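Local structure of polyketide biosynthesis enoyl-CoA isomerase PksI (Bacillus subtilis, 4Q1K) at residues F81-T86 with H123-G128; G89-Q94 with S260-L265; Y146-M151 with E176-A181; G154-M159 with M247-T252. The protein decarboxylates the carrier-tethered 3-methylglutaconyl group to 3-methylcrotonyl, a beta-methyl branching step in the biosynthesis of the antibiotic bacillaene. The protein carries 1 engineered substitution. All blocks are in the same frame, centred on the assembly; numbering follows the deposited sequence.

In the fold
From the N terminus, the loop 81-86 is the first to find its partner: contact 1 brings it to strand 123-125 and the start of helix 127-133, closing a loop of 36 residues. Just beyond it, segment 89-94 waits for 260-265, so contact 2 spans most of the chain, crosses contact 1, and draws the C-terminal helix to helix 87-94. Within that long span lie both remaining contacts. Contact 3 ties the end of strand 145-147 to helix 171-180, and contact 4 joins the following loop to the end of helix 220-252; these two cross. Contacts 1 and 3 meet through the neighbouring strands 123-125 and 145-147, while Phe150 packs against Phe155 and Pro157 between contacts 3 and 4.

Contact 1 (F81-T86 with H123-G128); sequences FASGGT and HGIGGG
Phe81 and Ala82 meet His123 at the start of a short parallel pairing, where His123 O accepts from two successive amides: Ala82 N at 3.1 Å, nearly straight, and Phe81 N at 2.8 Å on a more bent path. Ile125 N returns a bond to Ala82 O (2.9 Å). The Phe81 side chain leaves this corner with CB against His123 O (3.2 Å). CG is turned anti to the backbone N (chi1 174°), which carries the ring toward Gly128; CD2 approaches Gly128 O, and CE2 comes to 3.4 Å from that oxygen, which lies at the ring edge and in its plane. Ala82 CB presses tightly on Gly128 CA (3.5 Å), where a side chain on Gly128 would run into Ala82 O. Gly84, at positive phi, brings its CA to 3.3 Å from Gly128 N; a CB there would hit Ile125 O and Gly127 N. One water accepts from both Gly85 N and Gly127 N, a pair of amides consistent with the oxyanion hole of the crotonase family. Met39 of strand 34-39 flanks Phe81 and Ala82, strand 145-147 lies on the other edge of strand 123-125, and the loop 81-86 leads into helix 87-94, Thr86 OG1 capping Gly89 N.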
loop_
_atom_site.group_PDB
_atom_site.type_symbol
_atom_site.label_atom_id
_atom_site.label_comp_id
_atom_site.label_asym_id
_atom_site.label_seq_id
_atom_site.Cartn_x
_atom_site.Cartn_y
_atom_site.Cartn_z
ATOM N N PHE B 81 -16.251 -6.593 -19.015
ATOM C CA PHE B 81 -16.430 -7.273 -17.736
ATOM C C PHE B 81 -17.818 -6.788 -17.158
ATOM O O PHE B 81 -18.763 -7.545 -17.006
ATOM C CB PHE B 81 -15.295 -6.878 -16.727
ATOM C CG PHE B 81 -15.511 -7.432 -15.334
ATOM C CD1 PHE B 81 -15.423 -8.848 -15.116
ATOM C CD2 PHE B 81 -15.838 -6.576 -14.254
ATOM C CE1 PHE B 81 -15.611 -9.381 -13.807
ATOM C CE2 PHE B 81 -16.067 -7.081 -12.963
ATOM C CZ PHE B 81 -15.947 -8.479 -12.753
ATOM N N ALA B 82 -17.920 -5.493 -16.863
ATOM C CA ALA B 82 -19.135 -4.963 -16.222
ATOM C C ALA B 82 -19.065 -3.453 -16.394
ATOM O O ALA B 82 -18.028 -2.831 -16.170
ATOM C CB ALA B 82 -19.321 -5.380 -14.736
ATOM N N SER B 83 -20.194 -2.835 -16.745
ATOM C CA SER B 83 -20.151 -1.432 -17.202
ATOM C C SER B 83 -20.850 -0.517 -16.196
ATOM O O SER B 83 -21.006 0.666 -16.465
ATOM C CB SER B 83 -20.988 -1.357 -18.522
ATOM O OG SER B 83 -20.187 -1.815 -19.552
ATOM N N GLY B 84 -21.365 -1.052 -15.090
ATOM C CA GLY B 84 -21.796 -0.230 -13.963
ATOM C C GLY B 84 -23.268 0.184 -14.133
ATOM O O GLY B 84 -24.008 -0.457 -14.903
ATOM N N GLY B 85 -23.655 1.305 -13.528
ATOM C CA GLY B 85 -25.116 1.687 -13.532
ATOM C C GLY B 85 -25.569 1.942 -14.979
ATOM O O GLY B 85 -24.828 2.491 -15.772
ATOM N N THR B 86 -26.805 1.590 -15.360
ATOM C CA THR B 86 -27.318 2.057 -16.637
ATOM C C THR B 86 -27.613 3.582 -16.548
ATOM O O THR B 86 -27.680 4.137 -15.408
ATOM C CB THR B 86 -28.629 1.340 -16.993
ATOM O OG1 THR B 86 -29.594 1.646 -15.976
ATOM C CG2 THR B 86 -28.389 -0.229 -17.018
ATOM N N HIS B 123 -13.777 -4.414 -20.287
ATOM C CA HIS B 123 -13.820 -3.134 -19.563
ATOM C C HIS B 123 -14.590 -3.209 -18.239
ATOM O O HIS B 123 -15.577 -3.972 -18.129
ATOM C CB HIS B 123 -14.479 -2.079 -20.425
ATOM C CG HIS B 123 -13.860 -2.009 -21.788
ATOM N ND1 HIS B 123 -14.564 -2.313 -22.953
ATOM C CD2 HIS B 123 -12.587 -1.761 -22.157
ATOM C CE1 HIS B 123 -13.748 -2.180 -23.990
ATOM N NE2 HIS B 123 -12.548 -1.842 -23.529
ATOM N N GLY B 124 -14.137 -2.416 -17.271
ATOM C CA GLY B 124 -14.738 -2.415 -15.974
ATOM C C GLY B 124 -14.982 -0.928 -15.673
ATOM O O GLY B 124 -14.023 -0.132 -15.488
ATOM N N ILE B 125 -16.253 -0.548 -15.632
ATOM C CA ILE B 125 -16.638 0.863 -15.602
ATOM C C ILE B 125 -17.557 1.105 -14.360
ATOM O O ILE B 125 -18.545 0.396 -14.167
ATOM C CB ILE B 125 -17.451 1.234 -16.878
ATOM C CG1 ILE B 125 -16.594 0.925 -18.122
ATOM C CG2 ILE B 125 -17.933 2.709 -16.829
ATOM C CD1 ILE B 125 -17.391 0.851 -19.393
ATOM N N GLY B 126 -17.177 2.089 -13.541
ATOM C CA GLY B 126 -17.942 2.579 -12.443
ATOM C C GLY B 126 -18.249 1.481 -11.480
ATOM O O GLY B 126 -17.371 0.794 -11.002
ATOM N N GLY B 127 -19.567 1.278 -11.242
ATOM C CA GLY B 127 -20.013 0.185 -10.333
ATOM C C GLY B 127 -19.518 -1.193 -10.740
ATOM O O GLY B 127 -19.320 -2.057 -9.851
ATOM N N GLY B 128 -19.382 -1.400 -12.060
ATOM C CA GLY B 128 -18.882 -2.656 -12.641
ATOM C C GLY B 128 -17.423 -2.929 -12.173
ATOM O O GLY B 128 -17.097 -4.061 -11.741
HETATM O O HOH W 1 -21.629 2.951 -12.076
#

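Contact 2 (G89-Q94 with S260-L265); sequences GLLRIQ and SRIKGL
An antiparallel pair in this crotonase-like fold sets the C-terminal helix 256-265 against helix 87-94, held together by Leu90, Leu91 and Ile262. Over these segments the N-to-C directions of the axes differ by 167°, with a closest approach of 10.1 Å, a spacing bridged by branched aliphatic side chains, with no hydrogen bond between the two segments. Ile262, buried, carries the contact, and its two branches part to serve different partners. With CG2 anti to the backbone N and CG1 beside it (chi1 -62°), CG2 is sent to Leu91 while CD1 reaches Leu90. Leu91 and Ile262 lie side by side with opposed directions, leaving Leu91 CG 3.8 Å from Ile262 CG2. At the solvent border the aliphatic part of Lys263 adds a looser touch, its CG 4.3 Å from Leu91 CD2, while an amphipathic chain lets the amino end continue outward. Gln94 contributes its CB to the apolar seam; its amide turns instead to the turn between helices 220-252 and 256-265, where NE2 bonds to His255 O. Leu90 also packs on Phe155 of contact 4. Leu90 CB meets Ile262 CD1 at 3.7 Å, with Leu90 O just 3.8 Å from the same methyl.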
loop_
_atom_site.group_PDB
_atom_site.type_symbol
_atom_site.label_atom_id
_atom_site.label_comp_id
_atom_site.label_asym_id
_atom_site.label_seq_id
_atom_site.Cartn_x
_atom_site.Cartn_y
_atom_site.Cartn_z
ATOM N N GLY B 89 -30.796 3.863 -14.633
ATOM C CA GLY B 89 -30.474 3.654 -13.207
ATOM C C GLY B 89 -29.894 4.872 -12.539
ATOM O O GLY B 89 -30.274 5.228 -11.397
ATOM N N LEU B 90 -28.919 5.487 -13.185
ATOM C CA LEU B 90 -28.295 6.672 -12.562
ATOM C C LEU B 90 -29.269 7.848 -12.489
ATOM O O LEU B 90 -29.279 8.610 -11.504
ATOM C CB LEU B 90 -27.046 7.105 -13.369
ATOM C CG LEU B 90 -25.932 6.018 -13.331
ATOM C CD1 LEU B 90 -24.884 6.540 -14.268
ATOM C CD2 LEU B 90 -25.406 5.821 -11.920
ATOM N N LEU B 91 -30.124 7.982 -13.505
ATOM C CA LEU B 91 -31.050 9.126 -13.547
ATOM C C LEU B 91 -32.101 8.960 -12.430
ATOM O O LEU B 91 -32.614 9.944 -11.905
ATOM C CB LEU B 91 -31.811 9.178 -14.923
ATOM C CG LEU B 91 -30.903 9.724 -16.025
ATOM C CD1 LEU B 91 -31.401 9.533 -17.446
ATOM C CD2 LEU B 91 -30.616 11.204 -15.698
ATOM N N ARG B 92 -32.400 7.702 -12.121
ATOM C CA ARG B 92 -33.353 7.350 -11.084
ATOM C C ARG B 92 -32.826 7.793 -9.731
ATOM O O ARG B 92 -33.569 8.358 -8.927
ATOM C CB ARG B 92 -33.613 5.843 -11.081
ATOM C CG ARG B 92 -34.272 5.324 -12.349
ATOM C CD ARG B 92 -35.787 5.348 -12.232
ATOM N NE ARG B 92 -36.289 4.264 -11.392
ATOM C CZ ARG B 92 -36.122 2.974 -11.659
ATOM N NH1 ARG B 92 -35.465 2.599 -12.747
ATOM N NH2 ARG B 92 -36.613 2.055 -10.837
ATOM N N ILE B 93 -31.545 7.546 -9.473
ATOM C CA ILE B 93 -30.972 8.010 -8.210
ATOM C C ILE B 93 -30.918 9.563 -8.215
ATOM O O ILE B 93 -31.140 10.206 -7.178
ATOM C CB ILE B 93 -29.509 7.468 -7.990
ATOM C CG1 ILE B 93 -29.483 5.914 -8.000
ATOM C CG2 ILE B 93 -28.978 8.047 -6.683
ATOM C CD1 ILE B 93 -28.020 5.310 -7.893
ATOM N N GLN B 94 -30.622 10.179 -9.369
ATOM C CA GLN B 94 -30.517 11.657 -9.401
ATOM C C GLN B 94 -31.893 12.230 -9.006
ATOM O O GLN B 94 -31.970 13.181 -8.209
ATOM C CB GLN B 94 -30.044 12.138 -10.775
ATOM C CG GLN B 94 -29.731 13.629 -10.906
ATOM C CD GLN B 94 -30.930 14.543 -11.031
ATOM O OE1 GLN B 94 -32.027 14.091 -11.398
ATOM N NE2 GLN B 94 -30.754 15.817 -10.638
ATOM N N SER B 260 -27.873 16.705 -16.175
ATOM C CA SER B 260 -27.313 17.148 -17.454
ATOM C C SER B 260 -26.103 16.322 -17.828
ATOM O O SER B 260 -25.951 15.961 -18.983
ATOM C CB SER B 260 -26.810 18.597 -17.364
ATOM O OG SER B 260 -27.920 19.406 -17.135
ATOM N N ARG B 261 -25.213 16.099 -16.864
ATOM C CA ARG B 261 -23.998 15.267 -17.186
ATOM C C ARG B 261 -24.320 13.803 -17.520
ATOM O O ARG B 261 -23.699 13.218 -18.387
ATOM C CB ARG B 261 -22.961 15.319 -16.057
ATOM C CG ARG B 261 -22.413 16.731 -15.844
ATOM C CD ARG B 261 -21.799 16.779 -14.459
ATOM N NE ARG B 261 -21.239 18.096 -14.131
ATOM C CZ ARG B 261 -19.949 18.367 -14.150
ATOM N NH1 ARG B 261 -19.068 17.377 -14.414
ATOM N NH2 ARG B 261 -19.526 19.628 -13.845
ATOM N N ILE B 262 -25.256 13.201 -16.790
ATOM C CA ILE B 262 -25.633 11.820 -17.108
ATOM C C ILE B 262 -26.221 11.767 -18.495
ATOM O O ILE B 262 -25.956 10.849 -19.255
ATOM C CB ILE B 262 -26.655 11.233 -16.102
ATOM C CG1 ILE B 262 -26.047 11.185 -14.692
ATOM C CG2 ILE B 262 -27.188 9.878 -16.534
ATOM C CD1 ILE B 262 -27.069 10.825 -13.613
ATOM N N LYS B 263 -27.088 12.722 -18.829
ATOM C CA LYS B 263 -27.681 12.669 -20.149
ATOM C C LYS B 263 -26.713 13.010 -21.192
ATOM O O LYS B 263 -26.755 12.402 -22.264
ATOM C CB LYS B 263 -28.876 13.627 -20.224
ATOM C CG LYS B 263 -30.047 13.015 -19.507
ATOM C CD LYS B 263 -31.313 13.681 -19.954
ATOM C CE LYS B 263 -31.713 14.714 -18.948
ATOM N NZ LYS B 263 -33.097 15.192 -19.273
ATOM N N GLY B 264 -25.810 13.962 -20.888
ATOM C CA GLY B 264 -24.817 14.439 -21.874
ATOM C C GLY B 264 -23.637 13.520 -22.098
ATOM O O GLY B 264 -23.131 13.431 -23.216
ATOM N N LEU B 265 -23.140 12.896 -21.030
ATOM C CA LEU B 265 -21.779 12.305 -21.124
ATOM C C LEU B 265 -21.823 10.773 -21.004
ATOM O O LEU B 265 -20.752 10.111 -21.049
ATOM C CB LEU B 265 -20.868 12.848 -19.952
ATOM C CG LEU B 265 -20.811 14.389 -19.847
ATOM C CD1 LEU B 265 -19.976 14.829 -18.667
ATOM C CD2 LEU B 265 -20.302 14.954 -21.132
#

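Contact 3 (Y146-M151 with E176-A181); sequences YTANFM and EILLNA
Ala148 and Ala181 point their methyls toward the opposite segment, with larger side chains arranged around them. Ala148 CB touches two branches of helix 171-180, Ile177 CG2 at 3.7 Å and Leu178 CD2 at 4.1 Å; Leu178 starts away from the loop, but its end swings back. Ala181, the first residue past the helix, has positive phi; its CB rests 3.7 Å from Asn149 CA and near Met151 CB, while its CA-H points at Ala148 O. Alanine is small enough for both backbones to come this close. Met151 lies across the last helical turn: chi1 (-68°) puts CG 3.3 Å from Leu178 O, and bends at chi2 and chi3 fold CE back to Leu179 O. The latter carbonyl is buried with no polar partner. Two waters bridge other backbone groups: one accepts from Met151 N and donates to Ala148 O and Leu178 O, and the second accepts from Ala148 N (2.8 Å) and donates to Ile177 O. Thr147 OG1 is bonded to Gly182 O. Leu226 of a neighbouring subunit packs on Met151 and Leu179. The contact packs helix 171-180 against the end of strand 145-147, beside the small sheet of the crotonase fold, which strand 183-185 joins.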
loop_
_atom_site.group_PDB
_atom_site.type_symbol
_atom_site.label_atom_id
_atom_site.label_comp_id
_atom_site.label_asym_id
_atom_site.label_seq_id
_atom_site.Cartn_x
_atom_site.Cartn_y
_atom_site.Cartn_z
ATOM N N TYR B 146 -10.486 0.716 -17.438
ATOM C CA TYR B 146 -11.011 0.614 -16.039
ATOM C C TYR B 146 -11.209 2.024 -15.542
ATOM O O TYR B 146 -10.340 2.859 -15.700
ATOM C CB TYR B 146 -10.073 -0.174 -15.122
ATOM C CG TYR B 146 -9.920 -1.595 -15.713
ATOM C CD1 TYR B 146 -10.921 -2.545 -15.563
ATOM C CD2 TYR B 146 -8.773 -1.928 -16.473
ATOM C CE1 TYR B 146 -10.831 -3.793 -16.210
ATOM C CE2 TYR B 146 -8.657 -3.161 -17.096
ATOM C CZ TYR B 146 -9.730 -4.082 -16.992
ATOM O OH TYR B 146 -9.635 -5.306 -17.542
ATOM N N THR B 147 -12.377 2.299 -14.937
ATOM C CA THR B 147 -12.529 3.685 -14.444
ATOM C C THR B 147 -13.522 3.657 -13.259
ATOM O O THR B 147 -14.459 2.887 -13.265
ATOM C CB THR B 147 -13.037 4.613 -15.544
ATOM O OG1 THR B 147 -13.342 5.902 -15.009
ATOM C CG2 THR B 147 -14.353 4.084 -16.125
ATOM N N ALA B 148 -13.285 4.485 -12.244
ATOM C CA ALA B 148 -14.356 4.713 -11.223
ATOM C C ALA B 148 -14.910 6.066 -11.618
ATOM O O ALA B 148 -14.375 7.140 -11.175
ATOM C CB ALA B 148 -13.693 4.779 -9.844
ATOM N N ASN B 149 -15.789 6.043 -12.625
ATOM C CA ASN B 149 -16.145 7.313 -13.333
ATOM C C ASN B 149 -17.294 8.192 -12.736
ATOM O O ASN B 149 -17.628 9.170 -13.360
ATOM C CB ASN B 149 -16.429 7.022 -14.806
ATOM C CG ASN B 149 -17.668 6.218 -15.031
ATOM O OD1 ASN B 149 -18.252 5.664 -14.088
ATOM N ND2 ASN B 149 -18.097 6.128 -16.302
ATOM N N PHE B 150 -17.762 7.867 -11.536
ATOM C CA PHE B 150 -18.826 8.545 -10.771
ATOM C C PHE B 150 -18.692 10.052 -10.892
ATOM O O PHE B 150 -19.631 10.750 -11.308
ATOM C CB PHE B 150 -18.748 8.112 -9.283
ATOM C CG PHE B 150 -18.661 6.608 -9.116
ATOM C CD1 PHE B 150 -19.804 5.810 -9.232
ATOM C CD2 PHE B 150 -17.417 6.000 -8.911
ATOM C CE1 PHE B 150 -19.744 4.407 -9.083
ATOM C CE2 PHE B 150 -17.345 4.602 -8.764
ATOM C CZ PHE B 150 -18.484 3.826 -8.819
ATOM N N MET B 151 -17.514 10.567 -10.545
ATOM C CA MET B 151 -17.351 12.055 -10.495
ATOM C C MET B 151 -17.416 12.711 -11.878
ATOM O O MET B 151 -17.652 13.935 -12.028
ATOM C CB MET B 151 -15.997 12.391 -9.790
ATOM C CG MET B 151 -16.010 12.010 -8.282
ATOM S SD MET B 151 -16.780 13.392 -7.264
ATOM C CE MET B 151 -15.435 14.532 -7.281
ATOM N N GLU B 176 -6.390 9.712 -6.900
ATOM C CA GLU B 176 -6.454 10.188 -8.251
ATOM C C GLU B 176 -7.621 9.504 -8.951
ATOM O O GLU B 176 -8.403 10.149 -9.682
ATOM C CB GLU B 176 -5.084 9.750 -8.904
ATOM C CG GLU B 176 -5.009 10.138 -10.345
ATOM C CD GLU B 176 -3.719 9.554 -10.976
ATOM O OE1 GLU B 176 -2.654 9.751 -10.385
ATOM O OE2 GLU B 176 -3.805 8.896 -12.038
ATOM N N ILE B 177 -7.703 8.177 -8.792
ATOM C CA ILE B 177 -8.824 7.448 -9.446
ATOM C C ILE B 177 -10.209 7.955 -9.054
ATOM O O ILE B 177 -11.069 8.164 -9.914
ATOM C CB ILE B 177 -8.759 5.921 -9.116
ATOM C CG1 ILE B 177 -7.546 5.347 -9.911
ATOM C CG2 ILE B 177 -10.078 5.129 -9.380
ATOM C CD1 ILE B 177 -7.119 3.893 -9.444
ATOM N N LEU B 178 -10.375 8.220 -7.789
ATOM C CA LEU B 178 -11.724 8.608 -7.299
ATOM C C LEU B 178 -12.024 10.104 -7.544
ATOM O O LEU B 178 -13.179 10.414 -7.993
ATOM C CB LEU B 178 -11.891 8.321 -5.801
ATOM C CG LEU B 178 -11.777 6.845 -5.482
ATOM C CD1 LEU B 178 -11.707 6.701 -3.924
ATOM C CD2 LEU B 178 -13.056 6.078 -5.967
ATOM N N LEU B 179 -11.088 11.001 -7.269
ATOM C CA LEU B 179 -11.357 12.445 -7.495
ATOM C C LEU B 179 -11.517 12.731 -9.001
ATOM O O LEU B 179 -12.372 13.573 -9.369
ATOM C CB LEU B 179 -10.205 13.298 -6.960
ATOM C CG LEU B 179 -10.108 13.342 -5.411
ATOM C CD1 LEU B 179 -8.715 13.959 -5.131
ATOM C CD2 LEU B 179 -11.150 14.279 -4.836
ATOM N N ASN B 180 -10.600 12.184 -9.845
ATOM C CA ASN B 180 -10.584 12.630 -11.208
ATOM C C ASN B 180 -11.460 11.768 -12.167
ATOM O O ASN B 180 -11.759 12.220 -13.310
ATOM C CB ASN B 180 -9.168 12.694 -11.758
ATOM C CG ASN B 180 -9.065 13.574 -13.012
ATOM O OD1 ASN B 180 -8.278 13.231 -13.944
ATOM N ND2 ASN B 180 -9.821 14.683 -13.060
ATOM N N ALA B 181 -11.833 10.551 -11.745
ATOM C CA ALA B 181 -12.734 9.689 -12.544
ATOM C C ALA B 181 -12.173 9.395 -13.916
ATOM O O ALA B 181 -12.892 9.176 -14.887
ATOM C CB ALA B 181 -14.133 10.334 -12.654
HETATM O O HOH W 2 -11.187 6.371 -12.235
HETATM O O HOH W 3 -15.161 9.090 -9.373
#

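Contact 4 (G154-M159 with M247-T252); sequences GFTPGM and MMHEAT. Engineered in segment 247-252: Ala251 (natural residue Lys).
Thr156 lies crosswise to Thr252, and their torsions decide what each oxygen does. In Thr252, OG1 sits between the backbone N and the carbonyl carbon (chi1 65°), which turns it back to donate to Met248 O at 2.9 Å, from above the carbonyl plane. The same oxygen accepts from Thr156 N (3.2 Å, nearly straight), so the hydroxyl links the helix to the loop. Thr156 has a similar rotamer, which lays OG1 over Met248 CB at 3.2 Å and leaves CG2 to pack on Thr252 CG2 at 3.9 Å. A beta-branched residue with one polar and one apolar arm suits both places. Phe155 aims its ring edge at the face of His249, an active-site residue, in an offset edge-to-face pair with centroids 5.8 Å apart and planes at 89°. Gly158 has no side chain, so the imidazole can lie close to its backbone. Farther along, a water donates to both Gly154 O and Thr252 O. Phe253 stacks on Phe155 and meets His249 edge-to-face. The loop, set between strand 145-147 and helix 161-169, packs along the last turn of helix 220-252, while Ser222 of a neighbouring subunit bonds Gly154 O and packs on both threonines.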
loop_
_atom_site.group_PDB
_atom_site.type_symbol
_atom_site.label_atom_id
_atom_site.label_comp_id
_atom_site.label_asym_id
_atom_site.label_seq_id
_atom_site.Cartn_x
_atom_site.Cartn_y
_atom_site.Cartn_z
ATOM N N GLY B 154 -20.637 14.270 -11.836
ATOM C CA GLY B 154 -20.925 15.325 -10.878
ATOM C C GLY B 154 -21.192 14.860 -9.509
ATOM O O GLY B 154 -21.343 15.679 -8.610
ATOM N N PHE B 155 -21.235 13.529 -9.307
ATOM C CA PHE B 155 -21.630 13.034 -7.970
ATOM C C PHE B 155 -20.489 12.217 -7.390
ATOM O O PHE B 155 -19.596 11.731 -8.122
ATOM C CB PHE B 155 -22.958 12.205 -7.990
ATOM C CG PHE B 155 -22.934 10.947 -8.879
ATOM C CD1 PHE B 155 -22.463 9.726 -8.399
ATOM C CD2 PHE B 155 -23.445 10.991 -10.192
ATOM C CE1 PHE B 155 -22.425 8.603 -9.253
ATOM C CE2 PHE B 155 -23.467 9.843 -11.028
ATOM C CZ PHE B 155 -22.906 8.661 -10.552
ATOM N N THR B 156 -20.498 12.065 -6.083
ATOM C CA THR B 156 -19.421 11.313 -5.400
ATOM C C THR B 156 -19.528 9.781 -5.577
ATOM O O THR B 156 -20.596 9.279 -5.872
ATOM C CB THR B 156 -19.446 11.680 -3.927
ATOM O OG1 THR B 156 -20.793 11.525 -3.408
ATOM C CG2 THR B 156 -18.940 13.175 -3.759
ATOM N N PRO B 157 -18.403 9.056 -5.447
ATOM C CA PRO B 157 -18.443 7.616 -5.731
ATOM C C PRO B 157 -19.360 6.906 -4.704
ATOM O O PRO B 157 -19.261 7.162 -3.486
ATOM C CB PRO B 157 -16.974 7.200 -5.570
ATOM C CG PRO B 157 -16.168 8.455 -5.888
ATOM C CD PRO B 157 -17.034 9.560 -5.283
ATOM N N GLY B 158 -20.196 5.974 -5.174
ATOM C CA GLY B 158 -20.947 5.103 -4.226
ATOM C C GLY B 158 -20.462 3.660 -4.347
ATOM O O GLY B 158 -19.286 3.427 -4.684
ATOM N N MET B 159 -21.339 2.699 -4.078
ATOM C CA MET B 159 -20.998 1.284 -4.218
ATOM C C MET B 159 -19.722 0.891 -3.469
ATOM O O MET B 159 -19.002 -0.016 -3.885
ATOM C CB MET B 159 -20.869 0.911 -5.697
ATOM C CG MET B 159 -22.006 1.424 -6.567
ATOM S SD MET B 159 -23.333 0.218 -6.760
ATOM C CE MET B 159 -22.698 -0.771 -8.112
ATOM N N MET B 247 -24.587 9.612 2.487
ATOM C CA MET B 247 -24.605 11.009 2.899
ATOM C C MET B 247 -24.060 11.918 1.798
ATOM O O MET B 247 -24.639 12.964 1.507
ATOM C CB MET B 247 -23.799 11.200 4.186
ATOM C CG MET B 247 -24.543 10.802 5.449
ATOM S SD MET B 247 -23.673 11.283 6.952
ATOM C CE MET B 247 -21.991 10.832 6.529
ATOM N N MET B 248 -22.947 11.517 1.188
ATOM C CA MET B 248 -22.337 12.314 0.117
ATOM C C MET B 248 -23.256 12.366 -1.109
ATOM O O MET B 248 -23.324 13.406 -1.796
ATOM C CB MET B 248 -20.906 11.795 -0.220
ATOM C CG MET B 248 -19.922 12.024 0.924
ATOM S SD MET B 248 -18.219 11.720 0.311
ATOM C CE MET B 248 -18.304 9.922 0.144
ATOM N N HIS B 249 -23.988 11.291 -1.363
ATOM C CA HIS B 249 -24.911 11.249 -2.494
ATOM C C HIS B 249 -26.026 12.259 -2.176
ATOM O O HIS B 249 -26.531 12.959 -3.075
ATOM C CB HIS B 249 -25.524 9.867 -2.648
ATOM C CG HIS B 249 -24.730 8.933 -3.533
ATOM N ND1 HIS B 249 -23.499 9.262 -4.067
ATOM C CD2 HIS B 249 -25.036 7.724 -4.030
ATOM C CE1 HIS B 249 -23.047 8.258 -4.806
ATOM N NE2 HIS B 249 -23.970 7.321 -4.820
ATOM N N GLU B 250 -26.426 12.279 -0.905
ATOM C CA GLU B 250 -27.485 13.304 -0.491
ATOM C C GLU B 250 -27.037 14.708 -0.814
ATOM O O GLU B 250 -27.798 15.567 -1.311
ATOM C CB GLU B 250 -27.753 13.144 1.026
ATOM C CG GLU B 250 -28.406 14.332 1.680
ATOM C CD GLU B 250 -29.874 14.070 1.796
ATOM O OE1 GLU B 250 -30.343 13.858 2.938
ATOM O OE2 GLU B 250 -30.537 14.006 0.735
ATOM N N ALA B 251 -25.768 14.971 -0.614
ATOM C CA ALA B 251 -25.280 16.296 -0.826
ATOM C C ALA B 251 -24.885 16.609 -2.301
ATOM O O ALA B 251 -24.686 17.761 -2.640
ATOM C CB ALA B 251 -24.091 16.493 0.086
ATOM N N THR B 252 -24.685 15.591 -3.158
ATOM C CA THR B 252 -24.164 15.841 -4.515
ATOM C C THR B 252 -25.056 15.325 -5.674
ATOM O O THR B 252 -24.920 15.817 -6.813
ATOM C CB THR B 252 -22.658 15.300 -4.678
ATOM O OG1 THR B 252 -22.621 13.867 -4.555
ATOM C CG2 THR B 252 -21.798 15.869 -3.574
HETATM O O HOH W 4 -23.317 17.723 -7.928
#